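Local coordinates for protein CasA (Thermus thermophilus, PDB 4F3E) that serves as the largest subunit of the Cascade ribonucleoprotein complex of type I-E CRISPR immunity and takes part in binding target DNA, at residues M277-L282 with S304-R309; G335-R340 with Y359-G364. One frame throughout, in Å; residues are numbered along the deposited sequence.

Interaction 1 comes first along the chain and closes before interaction 2 opens. Their centres lie about 17 Å apart, and their nearest atoms are about 6 Å from each other without touching. Interaction 1 sets the short strand 280-282 against the loop that leads to helix 316-330. Interaction 2 lies at the open end of the hairpin made by strands 337-347 and 350-361. Both pack on strand 187-191, an outer strand of the three-stranded sheet: its Phe-188 meets Ala-279 and Met-306 of interaction 1 and Leu-339 of interaction 2. Ser-304 and Leu-307 also touch helix 368-400, which follows the hairpin in the chain.

Interaction 1 of 2, residues M277-L282 with S304-R309; sequences MVAQRL and SAMLPR
Ala-305 directs its methyl group at the base of the Arg-281 side chain. The two CB atoms stand 3.8 Å apart. CB of Arg-281 comes closer still to the carbonyl, 3.4 Å from Ala-305 O. With chi1 at 69°, CG of Arg-281 is held between its backbone N and carbonyl carbon. The chain then bends at chi3, and its guanidinium passes obliquely by the Ala-305 methyl, with NH1 4.1 Å from CB of Ala-305. NH1 of Arg-281 also forms a long, weak ion pair with Asp-302. Strand 280-282, paired with strand 288-290 in a two-stranded antiparallel sheet, packs here against a type I beta turn, Ser-304 to Leu-307. At the turn, CA of Met-306 makes a CA-H...O contact of 3.2 Å with Gln-280 O. The Met-306 side chain is extended beyond CG and leads away from the strand. Its CB still lies 4.4 Å from CB of Ala-279, and both residues touch Phe-188 of strand 187-191. One water bridges the backbones, accepting from Leu-282 N at 2.6 Å and donating to Ala-305 O.

Interaction 2 of 2, residues G335-R340 with Y359-G364; sequences GRITLR and YPLPSG
Leu-339 and Tyr-359 join their backbones by two hydrogen bonds. Leu-339 N donates to Tyr-359 O at 2.6 Å. Tyr-359 N returns a bond of 2.8 Å to Leu-339 O. A third bond, from Leu-361 N to Ile-337 O at 3.1 Å, is the longest of the three. Thr-338 and Pro-360 form the non-hydrogen-bonded pair between these bonds.

Water extends the polar contacts. One molecule donates to Leu-361 O at 2.5 Å and takes a weak bond from Ile-337 N. Leu-361 O also accepts from Gln-325 of helix 316-330, as does Gly-335 O.

The apolar contacts gather on the face that carries Ile-337, Leu-339, Tyr-359 and Leu-361. Ile-337 and Leu-361 lie side by side and point the same way. CG2 of Ile-337 is 3.9 Å from CB of Leu-361. The branches of Leu-361 divide: CD2 turns to Ile-337, while CD1 reaches CB of Leu-339 at 4.2 Å. With chi2 near 111°, the two methyls of Leu-361 spread along strand 337-340. Helix 316-330 touches this face at Ile-337 and Leu-361. The Tyr-359 ring meets Phe-303 edge-to-face. Away from this face, the CG2 methyl of Thr-338 sits 3.4 Å from Tyr-359 O.

The N-to-C directions of the short segments 337-340 and 359-361 make an angle of 133°. This is the open end of an antiparallel beta hairpin, formed by strands 337-347 and 350-361. Strand 337-347 is the middle strand of a three-stranded antiparallel sheet, with 187-191 along its other edge.

Interaction 1 of 2, residues M277-L282 with S304-R309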
loop_
_atom_site.group_PDB
_atom_site.type_symbol
_atom_site.label_atom_id
_atom_site.label_comp_id
_atom_site.label_asym_id
_atom_site.label_seq_id
_atom_site.Cartn_x
_atom_site.Cartn_y
_atom_site.Cartn_z
ATOM N N MET A 277 8.731 -2.308 -1.623
ATOM C CA MET A 277 7.315 -2.651 -1.484
ATOM C C MET A 277 6.472 -2.298 -2.707
ATOM O O MET A 277 5.257 -2.520 -2.726
ATOM C CB MET A 277 6.731 -1.984 -0.260
ATOM C CG MET A 277 7.260 -2.543 1.026
ATOM S SD MET A 277 6.594 -1.597 2.409
ATOM C CE MET A 277 7.447 -2.395 3.757
ATOM N N VAL A 278 7.132 -1.768 -3.732
ATOM C CA VAL A 278 6.432 -1.251 -4.890
ATOM C C VAL A 278 6.602 -2.167 -6.126
ATOM O O VAL A 278 7.714 -2.548 -6.472
ATOM C CB VAL A 278 6.923 0.182 -5.178
ATOM C CG1 VAL A 278 6.363 0.713 -6.505
ATOM C CG2 VAL A 278 6.598 1.113 -3.987
ATOM N N ALA A 279 5.493 -2.504 -6.778
ATOM C CA ALA A 279 5.503 -3.321 -7.990
ATOM C C ALA A 279 5.299 -2.461 -9.232
ATOM O O ALA A 279 4.829 -1.327 -9.146
ATOM C CB ALA A 279 4.420 -4.404 -7.918
ATOM N N GLN A 280 5.619 -3.017 -10.391
ATOM C CA GLN A 280 5.375 -2.310 -11.638
ATOM C C GLN A 280 4.755 -3.207 -12.706
ATOM O O GLN A 280 4.812 -4.443 -12.633
ATOM C CB GLN A 280 6.672 -1.711 -12.184
ATOM C CG GLN A 280 7.315 -0.681 -11.270
ATOM C CD GLN A 280 8.612 -0.141 -11.842
ATOM O OE1 GLN A 280 9.517 -0.899 -12.206
ATOM N NE2 GLN A 280 8.701 1.176 -11.945
ATOM N N ARG A 281 4.176 -2.555 -13.709
ATOM C CA ARG A 281 3.636 -3.227 -14.878
ATOM C C ARG A 281 3.743 -2.285 -16.047
ATOM O O ARG A 281 3.976 -1.083 -15.887
ATOM C CB ARG A 281 2.169 -3.546 -14.671
ATOM C CG ARG A 281 1.374 -2.278 -14.656
ATOM C CD ARG A 281 -0.084 -2.536 -14.694
ATOM N NE ARG A 281 -0.703 -1.601 -15.604
ATOM C CZ ARG A 281 -1.641 -1.943 -16.473
ATOM N NH1 ARG A 281 -2.069 -3.202 -16.526
ATOM N NH2 ARG A 281 -2.157 -1.025 -17.285
ATOM N N LEU A 282 3.546 -2.839 -17.232
ATOM C CA LEU A 282 3.622 -2.062 -18.458
ATOM C C LEU A 282 2.275 -1.481 -18.878
ATOM O O LEU A 282 1.229 -2.089 -18.679
ATOM C CB LEU A 282 4.167 -2.932 -19.591
ATOM C CG LEU A 282 5.645 -3.284 -19.490
ATOM C CD1 LEU A 282 6.043 -4.299 -20.549
ATOM C CD2 LEU A 282 6.430 -2.010 -19.641
ATOM N N SER A 304 -1.071 -10.454 -12.654
ATOM C CA SER A 304 -0.362 -11.058 -13.777
ATOM C C SER A 304 0.569 -10.044 -14.471
ATOM O O SER A 304 1.655 -10.390 -14.912
ATOM C CB SER A 304 -1.360 -11.609 -14.793
ATOM O OG SER A 304 -0.697 -12.270 -15.852
ATOM N N ALA A 305 0.140 -8.787 -14.553
ATOM C CA ALA A 305 0.899 -7.750 -15.260
ATOM C C ALA A 305 2.180 -7.354 -14.523
ATOM O O ALA A 305 3.101 -6.791 -15.108
ATOM C CB ALA A 305 0.034 -6.524 -15.508
ATOM N N MET A 306 2.236 -7.654 -13.238
ATOM C CA MET A 306 3.392 -7.316 -12.433
ATOM C C MET A 306 4.487 -8.366 -12.553
ATOM O O MET A 306 5.624 -8.103 -12.192
ATOM C CB MET A 306 2.979 -7.152 -10.972
ATOM C CG MET A 306 2.631 -8.457 -10.293
ATOM S SD MET A 306 2.176 -8.241 -8.576
ATOM C CE MET A 306 1.744 -9.916 -8.117
ATOM N N LEU A 307 4.140 -9.552 -13.048
ATOM C CA LEU A 307 5.125 -10.598 -13.306
ATOM C C LEU A 307 6.091 -10.199 -14.436
ATOM O O LEU A 307 5.706 -9.556 -15.413
ATOM C CB LEU A 307 4.450 -11.944 -13.642
ATOM C CG LEU A 307 3.436 -12.536 -12.646
ATOM C CD1 LEU A 307 2.906 -13.873 -13.156
ATOM C CD2 LEU A 307 4.006 -12.666 -11.239
ATOM N N PRO A 308 7.358 -10.588 -14.291
ATOM C CA PRO A 308 8.455 -10.378 -15.241
ATOM C C PRO A 308 8.121 -10.793 -16.682
ATOM O O PRO A 308 8.575 -10.139 -17.628
ATOM C CB PRO A 308 9.571 -11.270 -14.678
ATOM C CG PRO A 308 9.291 -11.328 -13.201
ATOM C CD PRO A 308 7.803 -11.295 -13.070
ATOM N N ARG A 309 7.348 -11.864 -16.851
ATOM C CA ARG A 309 7.009 -12.343 -18.186
ATOM C C ARG A 309 5.843 -11.572 -18.797
ATOM O O ARG A 309 5.187 -12.055 -19.725
ATOM C CB ARG A 309 6.703 -13.838 -18.148
ATOM C CG ARG A 309 5.884 -14.276 -16.953
ATOM C CD ARG A 309 4.463 -14.602 -17.349
ATOM N NE ARG A 309 3.950 -15.715 -16.567
ATOM C CZ ARG A 309 4.059 -16.988 -16.934
ATOM N NH1 ARG A 309 4.661 -17.303 -18.075
ATOM N NH2 ARG A 309 3.561 -17.945 -16.167
HETATM O O HOH W 1 3.226 -5.428 -17.594
#

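Interaction 2 of 2, residues G335-R340 with Y359-G364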
loop_
_atom_site.group_PDB
_atom_site.type_symbol
_atom_site.label_atom_id
_atom_site.label_comp_id
_atom_site.label_asym_id
_atom_site.label_seq_id
_atom_site.Cartn_x
_atom_site.Cartn_y
_atom_site.Cartn_z
ATOM N N GLY A 335 5.116 -22.732 6.393
ATOM C CA GLY A 335 5.319 -21.921 5.205
ATOM C C GLY A 335 4.095 -21.147 4.735
ATOM O O GLY A 335 4.015 -20.750 3.575
ATOM N N ARG A 336 3.140 -20.919 5.631
ATOM C CA ARG A 336 1.917 -20.215 5.250
ATOM C C ARG A 336 1.897 -18.730 5.654
ATOM O O ARG A 336 1.918 -18.362 6.829
ATOM C CB ARG A 336 0.669 -20.965 5.731
ATOM C CG ARG A 336 0.424 -22.271 4.984
ATOM C CD ARG A 336 -0.796 -23.002 5.513
ATOM N NE ARG A 336 -0.730 -23.210 6.959
ATOM C CZ ARG A 336 -1.659 -23.849 7.664
ATOM N NH1 ARG A 336 -2.723 -24.349 7.055
ATOM N NH2 ARG A 336 -1.523 -23.991 8.976
ATOM N N ILE A 337 1.836 -17.889 4.635
ATOM C CA ILE A 337 2.025 -16.463 4.773
ATOM C C ILE A 337 0.836 -15.741 4.156
ATOM O O ILE A 337 0.189 -16.265 3.248
ATOM C CB ILE A 337 3.304 -16.064 4.021
ATOM C CG1 ILE A 337 4.521 -16.563 4.792
ATOM C CG2 ILE A 337 3.369 -14.572 3.787
ATOM C CD1 ILE A 337 5.732 -16.736 3.926
ATOM N N THR A 338 0.551 -14.538 4.645
ATOM C CA THR A 338 -0.493 -13.698 4.048
ATOM C C THR A 338 0.144 -12.499 3.342
ATOM O O THR A 338 1.259 -12.101 3.664
ATOM C CB THR A 338 -1.522 -13.237 5.114
ATOM O OG1 THR A 338 -2.403 -14.322 5.411
ATOM C CG2 THR A 338 -2.345 -12.072 4.633
ATOM N N LEU A 339 -0.542 -11.950 2.348
ATOM C CA LEU A 339 -0.066 -10.745 1.676
ATOM C C LEU A 339 -1.053 -9.607 1.897
ATOM O O LEU A 339 -2.227 -9.712 1.528
ATOM C CB LEU A 339 0.156 -10.975 0.173
ATOM C CG LEU A 339 0.457 -9.666 -0.568
ATOM C CD1 LEU A 339 1.823 -9.089 -0.169
ATOM C CD2 LEU A 339 0.374 -9.871 -2.072
ATOM N N ARG A 340 -0.572 -8.541 2.525
ATOM C CA ARG A 340 -1.348 -7.319 2.707
ATOM C C ARG A 340 -0.854 -6.199 1.769
ATOM O O ARG A 340 0.349 -5.974 1.598
ATOM C CB ARG A 340 -1.317 -6.860 4.169
ATOM C CG ARG A 340 -2.017 -7.800 5.080
ATOM C CD ARG A 340 -1.619 -7.596 6.497
ATOM N NE ARG A 340 -2.299 -6.490 7.141
ATOM C CZ ARG A 340 -3.199 -6.635 8.105
ATOM N NH1 ARG A 340 -3.537 -7.846 8.513
ATOM N NH2 ARG A 340 -3.755 -5.571 8.672
ATOM N N TYR A 359 -4.625 -10.904 0.811
ATOM C CA TYR A 359 -4.631 -12.088 -0.039
ATOM C C TYR A 359 -3.711 -13.164 0.554
ATOM O O TYR A 359 -2.807 -12.864 1.321
ATOM C CB TYR A 359 -4.167 -11.755 -1.472
ATOM C CG TYR A 359 -4.826 -10.554 -2.130
ATOM C CD1 TYR A 359 -5.993 -10.701 -2.851
ATOM C CD2 TYR A 359 -4.259 -9.272 -2.048
ATOM C CE1 TYR A 359 -6.604 -9.633 -3.464
ATOM C CE2 TYR A 359 -4.869 -8.183 -2.665
ATOM C CZ TYR A 359 -6.053 -8.378 -3.372
ATOM O OH TYR A 359 -6.706 -7.334 -3.998
ATOM N N PRO A 360 -3.941 -14.430 0.181
ATOM C CA PRO A 360 -3.004 -15.532 0.418
ATOM C C PRO A 360 -1.696 -15.241 -0.290
ATOM O O PRO A 360 -1.724 -14.602 -1.328
ATOM C CB PRO A 360 -3.661 -16.722 -0.301
ATOM C CG PRO A 360 -5.041 -16.321 -0.559
ATOM C CD PRO A 360 -5.064 -14.837 -0.672
ATOM N N LEU A 361 -0.572 -15.699 0.247
ATOM C CA LEU A 361 0.661 -15.738 -0.531
ATOM C C LEU A 361 0.940 -17.190 -0.928
ATOM O O LEU A 361 1.509 -17.967 -0.156
ATOM C CB LEU A 361 1.833 -15.144 0.247
ATOM C CG LEU A 361 3.094 -14.981 -0.599
ATOM C CD1 LEU A 361 3.321 -13.523 -0.797
ATOM C CD2 LEU A 361 4.300 -15.591 0.082
ATOM N N PRO A 362 0.518 -17.567 -2.133
ATOM C CA PRO A 362 0.495 -18.974 -2.543
ATOM C C PRO A 362 1.876 -19.617 -2.553
ATOM O O PRO A 362 2.862 -19.009 -2.989
ATOM C CB PRO A 362 -0.062 -18.914 -3.964
ATOM C CG PRO A 362 -0.758 -17.595 -4.053
ATOM C CD PRO A 362 0.037 -16.674 -3.193
ATOM N N SER A 363 1.920 -20.861 -2.090
ATOM C CA SER A 363 3.151 -21.635 -1.976
ATOM C C SER A 363 4.177 -21.352 -3.078
ATOM O O SER A 363 5.253 -20.806 -2.813
ATOM C CB SER A 363 2.817 -23.126 -1.932
ATOM O OG SER A 363 3.878 -23.872 -1.370
ATOM N N GLY A 364 3.858 -21.719 -4.311
ATOM C CA GLY A 364 4.827 -21.559 -5.382
ATOM C C GLY A 364 4.472 -20.491 -6.402
ATOM O O GLY A 364 4.640 -20.693 -7.616
HETATM O O HOH W 2 0.774 -19.385 1.757
#